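Local coordinates for 5' nucleotidase family protein (Staphylococcus aureus subsp. aureus, PDB 4Q7F) that belongs to the 5'-nucleotidase family, joining a calcineurin-like phosphoesterase domain with bound manganese and magnesium ions to a separate C-terminal domain, at residues Val54-Gln57 and Asp58-Gln61; Tyr149-Gly153 and Asp154-Gly158; Val374-Met377 and Arg378-Ile381; Lys399-Glu402 and Ala403-Ser407. All blocks are in the same frame, centred on the assembly; numbering follows the deposited sequence.

Interaction 1: residues Val54-Gln57 and Asp58-Gln61; sequences VIEQ and DRRQ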
ATOM      1  N   VAL A  54       4.043 -13.632 -19.175  1.00 18.97           N
ATOM      2  CA  VAL A  54       3.763 -12.663 -20.240  1.00 19.73           C
ATOM      3  C   VAL A  54       5.040 -11.963 -20.694  1.00 20.04           C
ATOM      4  O   VAL A  54       5.227 -11.714 -21.885  1.00 23.68           O
ATOM      5  CB  VAL A  54       2.733 -11.620 -19.773  1.00 20.86           C
ATOM      6  CG1 VAL A  54       2.700 -10.418 -20.710  1.00 22.09           C
ATOM      7  CG2 VAL A  54       1.353 -12.255 -19.677  1.00 22.31           C
ATOM      8  N   ILE A  55       5.925 -11.655 -19.749  1.00 19.31           N
ATOM      9  CA  ILE A  55       7.183 -10.999 -20.043  1.00 19.40           C
ATOM     10  C   ILE A  55       8.074 -11.966 -20.841  1.00 19.97           C
ATOM     11  O   ILE A  55       8.604 -11.622 -21.913  1.00 18.64           O
ATOM     12  CB  ILE A  55       7.879 -10.550 -18.744  1.00 19.03           C
ATOM     13  CG1 ILE A  55       7.068  -9.433 -18.082  1.00 18.95           C
ATOM     14  CG2 ILE A  55       9.281 -10.035 -19.004  1.00 19.22           C
ATOM     15  CD1 ILE A  55       7.558  -9.074 -16.712  1.00 19.45           C
ATOM     16  N   GLU A  56       8.202 -13.171 -20.312  1.00 20.43           N
ATOM     17  CA  GLU A  56       9.028 -14.195 -20.941  1.00 21.81           C
ATOM     18  C   GLU A  56       8.657 -14.423 -22.406  1.00 23.32           C
ATOM     19  O   GLU A  56       9.521 -14.411 -23.279  1.00 25.56           O
ATOM     20  CB  GLU A  56       8.975 -15.489 -20.120  1.00 22.69           C
ATOM     21  CG  GLU A  56       9.730 -15.383 -18.814  1.00 22.89           C
ATOM     22  CD  GLU A  56      11.202 -15.061 -19.023  1.00 24.76           C
ATOM     23  OE1 GLU A  56      11.918 -15.918 -19.557  1.00 25.31           O
ATOM     24  OE2 GLU A  56      11.648 -13.965 -18.622  1.00 25.65           O
ATOM     25  N   GLN A  57       7.372 -14.621 -22.693  1.00 23.51           N
ATOM     26  CA  GLN A  57       6.954 -14.787 -24.070  1.00 24.39           C
ATOM     27  C   GLN A  57       7.232 -13.544 -24.925  1.00 23.52           C
ATOM     28  O   GLN A  57       7.755 -13.658 -26.008  1.00 23.94           O
ATOM     29  CB  GLN A  57       5.472 -15.173 -24.164  1.00 25.77           C
ATOM     30  CG  GLN A  57       5.206 -16.540 -23.584  1.00 28.90           C
ATOM     31  CD  GLN A  57       3.795 -17.021 -23.783  1.00 33.62           C
ATOM     32  OE1 GLN A  57       3.577 -18.121 -24.288  1.00 41.25           O
ATOM     33  NE2 GLN A  57       2.825 -16.205 -23.394  1.00 36.63           N
ATOM     34  N   ASP A  58       6.886 -12.365 -24.427  1.00 22.33           N
ATOM     35  CA  ASP A  58       7.036 -11.126 -25.205  1.00 21.97           C
ATOM     36  C   ASP A  58       8.456 -10.606 -25.457  1.00 21.38           C
ATOM     37  O   ASP A  58       8.700  -9.893 -26.428  1.00 21.25           O
ATOM     38  CB  ASP A  58       6.336  -9.991 -24.450  1.00 21.73           C
ATOM     39  CG  ASP A  58       6.156  -8.746 -25.311  1.00 22.99           C
ATOM     40  OD1 ASP A  58       5.262  -8.775 -26.164  1.00 23.23           O
ATOM     41  OD2 ASP A  58       6.856  -7.729 -25.110  1.00 23.63           O
ATOM     42  N   ARG A  59       9.368 -10.898 -24.539  1.00 21.08           N
ATOM     43  CA  ARG A  59      10.702 -10.325 -24.582  1.00 21.38           C
ATOM     44  C   ARG A  59      11.595 -10.912 -25.669  1.00 22.60           C
ATOM     45  O   ARG A  59      12.553 -10.259 -26.096  1.00 21.70           O
ATOM     46  CB  ARG A  59      11.385 -10.469 -23.203  1.00 20.92           C
ATOM     47  CG  ARG A  59      11.776 -11.894 -22.861  1.00 21.48           C
ATOM     48  CD  ARG A  59      12.251 -12.052 -21.426  1.00 21.61           C
ATOM     49  NE  ARG A  59      13.353 -11.149 -21.079  1.00 21.97           N
ATOM     50  CZ  ARG A  59      14.091 -11.251 -19.977  1.00 22.63           C
ATOM     51  NH1 ARG A  59      13.865 -12.217 -19.079  1.00 21.79           N
ATOM     52  NH2 ARG A  59      15.073 -10.374 -19.774  1.00 22.95           N
ATOM     53  N   ARG A  60      11.263 -12.119 -26.119  1.00 23.94           N
ATOM     54  CA  ARG A  60      12.059 -12.817 -27.115  1.00 27.09           C
ATOM     55  C   ARG A  60      12.222 -12.046 -28.447  1.00 27.89           C
ATOM     56  O   ARG A  60      13.221 -12.212 -29.114  1.00 29.03           O
ATOM     57  CB  ARG A  60      11.471 -14.212 -27.343  1.00 30.16           C
ATOM     58  CG  ARG A  60      12.312 -15.116 -28.223  1.00 34.76           C
ATOM     59  CD  ARG A  60      11.612 -16.449 -28.461  1.00 39.44           C
ATOM     60  NE  ARG A  60      12.313 -17.276 -29.449  1.00 42.44           N
ATOM     61  CZ  ARG A  60      12.261 -17.076 -30.764  1.00 46.84           C
ATOM     62  NH1 ARG A  60      12.929 -17.885 -31.586  1.00 49.31           N
ATOM     63  NH2 ARG A  60      11.565 -16.053 -31.271  1.00 47.22           N
ATOM     64  N   GLN A  61      11.259 -11.191 -28.809  1.00 27.98           N
ATOM     65  CA  GLN A  61      11.335 -10.424 -30.059  1.00 28.76           C
ATOM     66  C   GLN A  61      12.385  -9.300 -30.049  1.00 29.43           C
ATOM     67  O   GLN A  61      12.799  -8.830 -31.106  1.00 31.55           O
ATOM     68  CB  GLN A  61       9.978  -9.806 -30.399  1.00 28.97           C
ATOM     69  CG  GLN A  61       9.513  -8.759 -29.414  1.00 28.92           C
ATOM     70  CD  GLN A  61       8.139  -8.206 -29.732  1.00 29.85           C
ATOM     71  OE1 GLN A  61       7.929  -7.601 -30.778  1.00 31.80           O
ATOM     72  NE2 GLN A  61       7.214  -8.365 -28.809  1.00 29.98           N
TER
HETATM   73  O   HOH W   1       8.300 -12.358 -28.429  1.00 29.15           O
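Glu56 and Arg59 run side by side and point the same way, three residues apart on helix 48-59. Arg59 NH1 donates to Glu56 OE2 at 2.9 Å in a salt bridge, approaching the lone pair on the side of the other oxygen. The oxygen lies close to the guanidinium plane, at its edge, whereas the carboxylate is turned almost perpendicular, 86° from that plane. Arg59 reaches this place with CG between its own N and carbonyl carbon (chi1 71°), which lays its methylenes against the helix: Arg59 CG is 3.3 Å from Ile55 O, and Ile55 CG2 is 4.3 Å from Arg59 CD. A long, flexible arginine suits a site where an aliphatic stem covers the backbone and a charged end extends beyond it. The helix is the crossover of a beta-alpha-beta unit with strands 19-25 and 65-69, and the pair is tied to the second strand through Lys67, a further salt-bridge partner of Glu56 OE2, while Ser65 receives Arg59 NE. Behind the pair, Asp58 N and Arg59 N bond to Val54 O and Ile55 O. Farther along the chain, Gln61 NE2 turns back to donate to Asp58 O at 3.2 Å, the acceptor lying in the glutamine amide plane.

Interaction 2: residues Tyr149-Gly153 and Asp154-Gly158; sequences YFQVG and DQTVG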
ATOM      1  N   TYR A 149      24.899   1.059 -13.694  1.00 32.50           N
ATOM      2  CA  TYR A 149      25.206   1.440 -15.059  1.00 33.28           C
ATOM      3  C   TYR A 149      25.466   0.184 -15.886  1.00 34.00           C
ATOM      4  O   TYR A 149      26.014  -0.788 -15.374  1.00 31.01           O
ATOM      5  CB  TYR A 149      26.458   2.332 -15.098  1.00 36.11           C
ATOM      6  CG  TYR A 149      26.305   3.687 -14.437  1.00 36.72           C
ATOM      7  CD1 TYR A 149      25.655   4.726 -15.089  1.00 37.70           C
ATOM      8  CD2 TYR A 149      26.859   3.944 -13.190  1.00 37.72           C
ATOM      9  CE1 TYR A 149      25.520   5.980 -14.495  1.00 40.06           C
ATOM     10  CE2 TYR A 149      26.748   5.199 -12.593  1.00 39.42           C
ATOM     11  CZ  TYR A 149      26.073   6.211 -13.247  1.00 39.53           C
ATOM     12  OH  TYR A 149      25.958   7.451 -12.669  1.00 41.51           O
ATOM     13  N   PHE A 150      25.038   0.192 -17.153  1.00 34.41           N
ATOM     14  CA  PHE A 150      25.341  -0.919 -18.067  1.00 34.95           C
ATOM     15  C   PHE A 150      25.369  -0.417 -19.506  1.00 34.60           C
ATOM     16  O   PHE A 150      24.848   0.661 -19.803  1.00 34.01           O
ATOM     17  CB  PHE A 150      24.373  -2.099 -17.893  1.00 33.71           C
ATOM     18  CG  PHE A 150      22.942  -1.769 -18.175  1.00 32.90           C
ATOM     19  CD1 PHE A 150      22.104  -1.321 -17.159  1.00 32.71           C
ATOM     20  CD2 PHE A 150      22.417  -1.930 -19.449  1.00 32.99           C
ATOM     21  CE1 PHE A 150      20.780  -1.023 -17.416  1.00 31.24           C
ATOM     22  CE2 PHE A 150      21.089  -1.629 -19.711  1.00 32.02           C
ATOM     23  CZ  PHE A 150      20.271  -1.180 -18.690  1.00 31.85           C
ATOM     24  N   GLN A 151      26.004  -1.182 -20.389  1.00 35.60           N
ATOM     25  CA  GLN A 151      26.092  -0.787 -21.795  1.00 35.86           C
ATOM     26  C   GLN A 151      25.059  -1.430 -22.707  1.00 34.45           C
ATOM     27  O   GLN A 151      24.648  -2.579 -22.522  1.00 33.39           O
ATOM     28  CB  GLN A 151      27.495  -1.039 -22.371  1.00 38.33           C
ATOM     29  CG  GLN A 151      28.532  -0.059 -21.861  1.00 40.14           C
ATOM     30  CD  GLN A 151      28.688  -0.151 -20.364  1.00 40.32           C
ATOM     31  OE1 GLN A 151      28.882  -1.239 -19.823  1.00 40.31           O
ATOM     32  NE2 GLN A 151      28.601   0.989 -19.682  1.00 40.95           N
ATOM     33  N   VAL A 152      24.646  -0.643 -23.687  1.00 34.56           N
ATOM     34  CA  VAL A 152      23.765  -1.079 -24.760  1.00 35.45           C
ATOM     35  C   VAL A 152      24.508  -0.593 -25.997  1.00 37.67           C
ATOM     36  O   VAL A 152      24.508   0.612 -26.314  1.00 36.96           O
ATOM     37  CB  VAL A 152      22.375  -0.432 -24.713  1.00 35.35           C
ATOM     38  CG1 VAL A 152      21.550  -0.888 -25.925  1.00 35.84           C
ATOM     39  CG2 VAL A 152      21.682  -0.765 -23.406  1.00 33.29           C
ATOM     40  N   GLY A 153      25.190  -1.524 -26.660  1.00 37.19           N
ATOM     41  CA  GLY A 153      26.014  -1.170 -27.795  1.00 38.70           C
ATOM     42  C   GLY A 153      27.100  -0.250 -27.273  1.00 39.82           C
ATOM     43  O   GLY A 153      27.709  -0.524 -26.251  1.00 38.86           O
ATOM     44  N   ASP A 154      27.307   0.864 -27.958  1.00 42.17           N
ATOM     45  CA  ASP A 154      28.312   1.848 -27.560  1.00 44.46           C
ATOM     46  C   ASP A 154      27.735   2.967 -26.669  1.00 43.09           C
ATOM     47  O   ASP A 154      28.342   4.026 -26.520  1.00 43.76           O
ATOM     48  CB  ASP A 154      29.000   2.436 -28.801  1.00 48.30           C
ATOM     49  CG  ASP A 154      28.018   3.044 -29.796  1.00 50.16           C
ATOM     50  OD1 ASP A 154      26.791   3.004 -29.546  1.00 53.03           O
ATOM     51  OD2 ASP A 154      28.477   3.560 -30.836  1.00 52.89           O
ATOM     52  N   GLN A 155      26.555   2.722 -26.104  0.50 41.03           N
ATOM     53  CA  GLN A 155      25.890   3.677 -25.219  0.50 40.39           C
ATOM     54  C   GLN A 155      25.891   3.126 -23.797  0.50 39.15           C
ATOM     55  O   GLN A 155      26.156   1.942 -23.584  0.50 39.00           O
ATOM     56  CB  GLN A 155      24.432   3.889 -25.642  0.50 39.37           C
ATOM     57  CG  GLN A 155      24.206   4.386 -27.063  0.50 40.25           C
ATOM     58  CD  GLN A 155      24.911   5.697 -27.362  0.50 41.83           C
ATOM     59  OE1 GLN A 155      26.111   5.727 -27.619  0.50 42.87           O
ATOM     60  NE2 GLN A 155      24.150   6.781 -27.385  0.50 42.05           N
ATOM     61  N   THR A 156      25.608   3.990 -22.829  1.00 38.69           N
ATOM     62  CA  THR A 156      25.511   3.574 -21.445  1.00 36.99           C
ATOM     63  C   THR A 156      24.182   3.989 -20.881  1.00 35.07           C
ATOM     64  O   THR A 156      23.708   5.104 -21.125  1.00 34.98           O
ATOM     65  CB  THR A 156      26.646   4.160 -20.587  1.00 37.74           C
ATOM     66  OG1 THR A 156      27.892   3.615 -21.019  1.00 36.52           O
ATOM     67  CG2 THR A 156      26.442   3.818 -19.112  1.00 37.49           C
ATOM     68  N   VAL A 157      23.564   3.062 -20.161  1.00 33.35           N
ATOM     69  CA  VAL A 157      22.318   3.324 -19.464  1.00 32.36           C
ATOM     70  C   VAL A 157      22.636   3.485 -17.983  1.00 31.60           C
ATOM     71  O   VAL A 157      23.398   2.702 -17.428  1.00 30.65           O
ATOM     72  CB  VAL A 157      21.323   2.157 -19.600  1.00 31.33           C
ATOM     73  CG1 VAL A 157      20.043   2.475 -18.834  1.00 31.25           C
ATOM     74  CG2 VAL A 157      21.033   1.880 -21.061  1.00 31.78           C
ATOM     75  N   GLY A 158      22.037   4.497 -17.352  1.00 31.26           N
ATOM     76  CA  GLY A 158      22.206   4.749 -15.933  1.00 31.21           C
ATOM     77  C   GLY A 158      20.856   4.618 -15.252  1.00 29.58           C
ATOM     78  O   GLY A 158      19.867   5.198 -15.707  1.00 29.28           O
TER
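Val157 N donates to Phe150 O over 2.7 Å in an almost straight bond (171°), the shortest hydrogen bond between the two strands. Phe150 N answers to Val157 O, making these residues a hydrogen-bonded antiparallel pair, and their side chains rise together on one face. The Phe150 ring stands over its neighbour: Val157 CB sits above the ring face, 3.8 Å from the centroid and displaced toward the rim, in a CH-pi contact. With CG between the Phe150 backbone N and carbonyl carbon (chi1 61°), the ring is brought across to the partner strand. Val157 CG2 also meets Val152 CG2 at 3.6 Å, so branched and aromatic groups pack together on this side, where Phe66 stacks on Phe150 and Ile20 packs against it. Strands 147-152 and 155-163 form a beta hairpin at the margin of a mixed six-stranded sheet, closed by a type II' turn from Val152 to Gln155. Gly153 takes the positive phi (63°) that this turn needs, and Val152 and Gln155 exchange two backbone bonds beneath it. Across the sheet from the valines, Gln151 bends at chi2 so that NE2 reaches Thr156 OG1, 3.0 Å away and in the amide plane; the two polar side chains lie alongside each other. Farther along the same face, Tyr149 slants over Gly158, with CD1 3.6 Å from Gly158 CA. Glycine leaves the ring room to lie this close to the backbone, and His198 stacks with this tyrosine.

Interaction 3: residues Val374-Met377 and Arg378-Ile381; sequences VVTM and RDVI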
ATOM      1  N   VAL A 374     -19.474 -18.901  10.112  1.00 40.92           N
ATOM      2  CA  VAL A 374     -18.229 -19.647  10.203  1.00 39.28           C
ATOM      3  C   VAL A 374     -17.135 -18.670   9.790  1.00 36.66           C
ATOM      4  O   VAL A 374     -17.215 -18.028   8.734  1.00 37.67           O
ATOM      5  CB  VAL A 374     -18.229 -20.922   9.334  1.00 40.03           C
ATOM      6  CG1 VAL A 374     -16.901 -21.660   9.463  1.00 39.74           C
ATOM      7  CG2 VAL A 374     -19.379 -21.833   9.744  1.00 41.67           C
ATOM      8  N   VAL A 375     -16.143 -18.522  10.659  1.00 34.34           N
ATOM      9  CA  VAL A 375     -15.038 -17.615  10.425  1.00 31.12           C
ATOM     10  C   VAL A 375     -13.761 -18.418  10.253  1.00 29.83           C
ATOM     11  O   VAL A 375     -13.397 -19.213  11.130  1.00 29.37           O
ATOM     12  CB  VAL A 375     -14.842 -16.644  11.594  1.00 30.95           C
ATOM     13  CG1 VAL A 375     -13.731 -15.653  11.275  1.00 29.59           C
ATOM     14  CG2 VAL A 375     -16.136 -15.905  11.911  1.00 31.36           C
ATOM     15  N   THR A 376     -13.086 -18.206   9.122  1.00 27.57           N
ATOM     16  CA  THR A 376     -11.814 -18.879   8.845  1.00 26.50           C
ATOM     17  C   THR A 376     -10.675 -17.840   8.825  1.00 24.90           C
ATOM     18  O   THR A 376     -10.932 -16.628   8.847  1.00 23.71           O
ATOM     19  CB  THR A 376     -11.844 -19.595   7.484  1.00 26.35           C
ATOM     20  OG1 THR A 376     -12.015 -18.624   6.449  1.00 25.03           O
ATOM     21  CG2 THR A 376     -12.996 -20.618   7.422  1.00 27.58           C
HETATM   22  N   MSE A 377      -9.436 -18.319   8.774  1.00 24.24           N
HETATM   23  CA  MSE A 377      -8.255 -17.435   8.722  1.00 24.07           C
HETATM   24  C   MSE A 377      -8.405 -16.471   7.541  1.00 23.29           C
HETATM   25  O   MSE A 377      -8.113 -15.267   7.659  1.00 22.15           O
HETATM   26  CB  MSE A 377      -7.005 -18.314   8.647  1.00 24.55           C
HETATM   27  CG  MSE A 377      -5.697 -17.527   8.611  1.00 25.15           C
HETATM   28 SE   MSE A 377      -5.553 -16.194  10.081  1.00 25.37          SE
HETATM   29  CE  MSE A 377      -4.909 -17.517  11.370  1.00 26.21           C
ATOM     30  N   ARG A 378      -8.902 -17.006   6.422  1.00 23.61           N
ATOM     31  CA  ARG A 378      -9.161 -16.242   5.177  1.00 22.92           C
ATOM     32  C   ARG A 378      -9.997 -14.995   5.467  1.00 22.59           C
ATOM     33  O   ARG A 378      -9.676 -13.907   5.033  1.00 21.74           O
ATOM     34  CB  ARG A 378      -9.922 -17.119   4.168  1.00 23.36           C
ATOM     35  CG  ARG A 378     -10.056 -16.536   2.745  1.00 22.88           C
ATOM     36  CD  ARG A 378     -10.894 -17.404   1.807  1.00 23.49           C
ATOM     37  NE  ARG A 378     -10.421 -18.779   1.804  1.00 23.94           N
ATOM     38  CZ  ARG A 378      -9.475 -19.256   1.010  1.00 23.79           C
ATOM     39  NH1 ARG A 378      -8.896 -18.494   0.080  1.00 23.20           N
ATOM     40  NH2 ARG A 378      -9.116 -20.514   1.153  1.00 24.65           N
ATOM     41  N   ASP A 379     -11.074 -15.186   6.212  1.00 23.19           N
ATOM     42  CA  ASP A 379     -11.987 -14.094   6.556  1.00 23.35           C
ATOM     43  C   ASP A 379     -11.348 -13.049   7.447  1.00 22.36           C
ATOM     44  O   ASP A 379     -11.561 -11.859   7.254  1.00 22.71           O
ATOM     45  CB  ASP A 379     -13.236 -14.674   7.198  1.00 24.31           C
ATOM     46  CG  ASP A 379     -13.869 -15.756   6.338  1.00 25.53           C
ATOM     47  OD1 ASP A 379     -14.170 -15.477   5.158  1.00 27.26           O
ATOM     48  OD2 ASP A 379     -14.057 -16.882   6.823  1.00 25.47           O
ATOM     49  N   VAL A 380     -10.557 -13.482   8.427  1.00 22.05           N
ATOM     50  CA  VAL A 380      -9.903 -12.559   9.344  1.00 21.18           C
ATOM     51  C   VAL A 380      -8.930 -11.657   8.597  1.00 20.54           C
ATOM     52  O   VAL A 380      -8.881 -10.444   8.822  1.00 19.08           O
ATOM     53  CB  VAL A 380      -9.143 -13.303  10.474  1.00 21.49           C
ATOM     54  CG1 VAL A 380      -8.265 -12.338  11.257  1.00 21.06           C
ATOM     55  CG2 VAL A 380     -10.103 -14.036  11.403  1.00 22.41           C
ATOM     56  N   ILE A 381      -8.139 -12.267   7.715  1.00 20.58           N
ATOM     57  CA  ILE A 381      -7.152 -11.521   6.951  1.00 20.60           C
ATOM     58  C   ILE A 381      -7.820 -10.515   6.005  1.00 21.25           C
ATOM     59  O   ILE A 381      -7.361  -9.378   5.899  1.00 20.58           O
ATOM     60  CB  ILE A 381      -6.195 -12.450   6.170  1.00 20.76           C
ATOM     61  CG1 ILE A 381      -5.375 -13.318   7.144  1.00 20.89           C
ATOM     62  CG2 ILE A 381      -5.259 -11.593   5.343  1.00 21.09           C
ATOM     63  CD1 ILE A 381      -4.468 -14.366   6.503  1.00 21.63           C
TER
HETATM   64  O   HOH W   2     -11.809 -20.057   3.789  1.00 21.18           O
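Asp379 OD2 takes two hydrogen bonds from Thr376: one from the backbone N at 2.8 Å, the other from OG1 at 2.7 Å. The amide uses the lone pair turned away from the second carboxylate oxygen, whereas the hydroxyl comes in from above the carboxylate plane. Thr376 OG1, placed between its own N and carbonyl carbon (chi1 63°), faces the aspartate and also accepts from a water that in turn accepts from Arg378 NE. Thr376 is the N-cap of helix 377-383, and the bond from its amide to a side chain three residues on is one half of a capping box; aspartate and threonine are both well suited to such a helix start. The first helical bonds follow, Val380 N to Thr376 O and Ile381 N to Met377 O. Around this polar core the packing is apolar. Val375 CG1 meets Val380 CG2 at 4.0 Å, the two side chains at about a right angle, and Met377, a selenomethionine, lays CG 4.0 Å from Ile381 CD1. Helix 501-511 covers the valines, while Glu314 and Asp318 pair with the end of Arg378. Gripped by two donors at a helix N-terminus, whose dipole favours negative charge, the Asp379 carboxylate probably remains ionised.

Interaction 4: residues Lys399-Glu402 and Ala403-Ser407; sequences KLKE and AIERS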
ATOM      1  N   LYS A 399      -9.076  17.660  20.091  1.00 26.30           N
ATOM      2  CA  LYS A 399      -8.289  16.877  19.152  1.00 27.63           C
ATOM      3  C   LYS A 399      -9.124  15.696  18.628  1.00 25.13           C
ATOM      4  O   LYS A 399      -8.988  15.313  17.469  1.00 24.80           O
ATOM      5  CB  LYS A 399      -7.005  16.328  19.748  1.00 31.60           C
ATOM      6  CG  LYS A 399      -5.776  17.224  19.652  1.00 37.51           C
ATOM      7  CD  LYS A 399      -4.535  16.354  19.930  1.00 40.91           C
ATOM      8  CE  LYS A 399      -3.227  17.113  19.859  1.00 45.13           C
ATOM      9  NZ  LYS A 399      -2.905  17.560  18.479  1.00 47.63           N
ATOM     10  N   LEU A 400      -9.939  15.102  19.499  1.00 23.64           N
ATOM     11  CA  LEU A 400     -10.814  14.005  19.099  1.00 23.29           C
ATOM     12  C   LEU A 400     -11.753  14.506  18.012  1.00 23.11           C
ATOM     13  O   LEU A 400     -11.967  13.828  17.028  1.00 23.15           O
ATOM     14  CB  LEU A 400     -11.630  13.481  20.264  1.00 23.31           C
ATOM     15  CG  LEU A 400     -12.689  12.435  19.918  1.00 23.63           C
ATOM     16  CD1 LEU A 400     -12.061  11.247  19.193  1.00 23.04           C
ATOM     17  CD2 LEU A 400     -13.399  11.975  21.186  1.00 24.54           C
ATOM     18  N   LYS A 401     -12.333  15.685  18.208  1.00 22.47           N
ATOM     19  CA  LYS A 401     -13.218  16.237  17.192  1.00 22.91           C
ATOM     20  C   LYS A 401     -12.487  16.443  15.872  1.00 21.94           C
ATOM     21  O   LYS A 401     -13.081  16.265  14.829  1.00 22.21           O
ATOM     22  CB  LYS A 401     -13.856  17.548  17.642  1.00 23.11           C
ATOM     23  CG  LYS A 401     -14.768  18.160  16.591  1.00 23.77           C
ATOM     24  CD  LYS A 401     -15.534  19.341  17.173  1.00 24.67           C
ATOM     25  CE  LYS A 401     -16.436  19.994  16.147  1.00 25.51           C
ATOM     26  NZ  LYS A 401     -15.676  20.680  15.076  1.00 25.94           N
ATOM     27  N   GLU A 402     -11.232  16.875  15.917  1.00 21.58           N
ATOM     28  CA  GLU A 402     -10.452  17.085  14.699  1.00 21.52           C
ATOM     29  C   GLU A 402     -10.285  15.783  13.924  1.00 20.42           C
ATOM     30  O   GLU A 402     -10.271  15.771  12.699  1.00 20.10           O
ATOM     31  CB  GLU A 402      -9.054  17.625  15.023  1.00 22.65           C
ATOM     32  CG  GLU A 402      -9.043  19.054  15.469  1.00 24.92           C
ATOM     33  CD  GLU A 402      -7.639  19.554  15.754  1.00 27.77           C
ATOM     34  OE1 GLU A 402      -6.657  18.890  15.361  1.00 28.53           O
ATOM     35  OE2 GLU A 402      -7.536  20.608  16.388  1.00 29.64           O
ATOM     36  N   ALA A 403     -10.125  14.689  14.653  1.00 19.17           N
ATOM     37  CA  ALA A 403      -9.969  13.387  14.019  1.00 18.77           C
ATOM     38  C   ALA A 403     -11.310  12.989  13.389  1.00 18.41           C
ATOM     39  O   ALA A 403     -11.341  12.567  12.272  1.00 17.90           O
ATOM     40  CB  ALA A 403      -9.531  12.347  15.030  1.00 18.71           C
ATOM     41  N   ILE A 404     -12.429  13.207  14.083  1.00 18.58           N
ATOM     42  CA  ILE A 404     -13.724  12.814  13.496  1.00 19.10           C
ATOM     43  C   ILE A 404     -14.019  13.721  12.292  1.00 19.34           C
ATOM     44  O   ILE A 404     -14.620  13.275  11.335  1.00 20.35           O
ATOM     45  CB  ILE A 404     -14.881  12.808  14.521  1.00 19.40           C
ATOM     46  CG1 ILE A 404     -14.578  11.829  15.656  1.00 20.08           C
ATOM     47  CG2 ILE A 404     -16.170  12.355  13.864  1.00 19.93           C
ATOM     48  CD1 ILE A 404     -15.535  11.898  16.839  1.00 20.53           C
ATOM     49  N   GLU A 405     -13.588  14.983  12.332  1.00 19.42           N
ATOM     50  CA  GLU A 405     -13.805  15.883  11.196  1.00 19.95           C
ATOM     51  C   GLU A 405     -12.966  15.399   9.980  1.00 20.08           C
ATOM     52  O   GLU A 405     -13.377  15.538   8.828  1.00 20.25           O
ATOM     53  CB  GLU A 405     -13.432  17.313  11.566  1.00 20.94           C
ATOM     54  CG  GLU A 405     -14.356  17.989  12.582  1.00 21.33           C
ATOM     55  CD  GLU A 405     -15.708  18.398  12.019  1.00 22.42           C
ATOM     56  OE1 GLU A 405     -15.977  18.093  10.853  1.00 23.55           O
ATOM     57  OE2 GLU A 405     -16.545  19.040  12.750  1.00 23.13           O
ATOM     58  N   ARG A 406     -11.807  14.816  10.241  1.00 20.48           N
ATOM     59  CA  ARG A 406     -10.952  14.325   9.138  1.00 20.86           C
ATOM     60  C   ARG A 406     -11.699  13.183   8.439  1.00 20.83           C
ATOM     61  O   ARG A 406     -11.871  13.219   7.224  1.00 21.72           O
ATOM     62  CB  ARG A 406      -9.590  13.906   9.623  1.00 20.62           C
ATOM     63  CG  ARG A 406      -8.760  13.088   8.609  1.00 20.94           C
ATOM     64  CD  ARG A 406      -8.605  13.736   7.239  1.00 21.35           C
ATOM     65  NE  ARG A 406      -7.857  12.848   6.333  1.00 22.09           N
ATOM     66  CZ  ARG A 406      -7.876  12.922   5.006  1.00 22.80           C
ATOM     67  NH1 ARG A 406      -8.606  13.857   4.379  1.00 22.81           N
ATOM     68  NH2 ARG A 406      -7.164  12.053   4.295  1.00 23.34           N
ATOM     69  N   SER A 407     -12.180  12.211   9.215  1.00 20.38           N
ATOM     70  CA  SER A 407     -12.969  11.115   8.681  1.00 20.28           C
ATOM     71  C   SER A 407     -14.194  11.644   7.934  1.00 20.32           C
ATOM     72  O   SER A 407     -14.488  11.143   6.882  1.00 20.73           O
ATOM     73  CB  SER A 407     -13.424  10.159   9.793  1.00 20.21           C
ATOM     74  OG  SER A 407     -12.312   9.654  10.513  1.00 20.88           O
TER
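Leu400 and Ile404 touch one turn apart on the inner side of the helix, Leu400 CG lying 4.2 Å from Ile404 CD1. Their branched side chains, with the small Ala403 beside them, make the close-packed flank: Ala403 CB rests 3.5 Å from Leu400 O, and Tyr437 presses on both Ala403 and Ile404. The short alanine side chain lets the helix backbone come close to that ring. These residues belong to helix 397-408, which directly follows strand 390-396 of a mixed five-stranded sheet in the C-terminal domain; strand 454-459 of another sheet supplies Met457 and Ile459 against Leu400. Successive backbone bonds, such as Glu405 N to Lys401 O, hold the turns. On another flank Lys401 and Glu405 run alongside each other and point the same way. Lys401 stays extended up to its last torsion and bends there (chi4 -68°), bringing NZ to 3.0 Å from Glu405 OE2 in a salt bridge that meets the oxygen on its anti side, 20° out of the carboxylate plane. The glutamate is more firmly held than this one bridge suggests, since Val454 N donates to OE2 and Arg453 N to OE1. Glu402 lies on the solvent side, its chain extended beyond CG.

Each of the four contacts is local, within a few residues of chain, along a helix, round a hairpin or at a strand-to-helix junction, yet their surroundings differ. Interactions 1 and 2 lie in the phosphoesterase part, their nearest atoms about 11 Å apart; interactions 3 and 4 belong to the C-terminal domain, with nearest atoms about 20 Å apart. Interaction 4 is buried, interaction 1 lies at the surface, and interactions 2 and 3 are intermediate. Salt bridges within one helix mark both 1 and 4, but in the first the glutamate also pairs with Lys67 of an adjacent strand, whereas the second borders an apolar flank. Interaction 2 relies on hairpin pairing and an aromatic face, interaction 3 on a first-turn carboxylate accepting two bonds from the N-cap threonine.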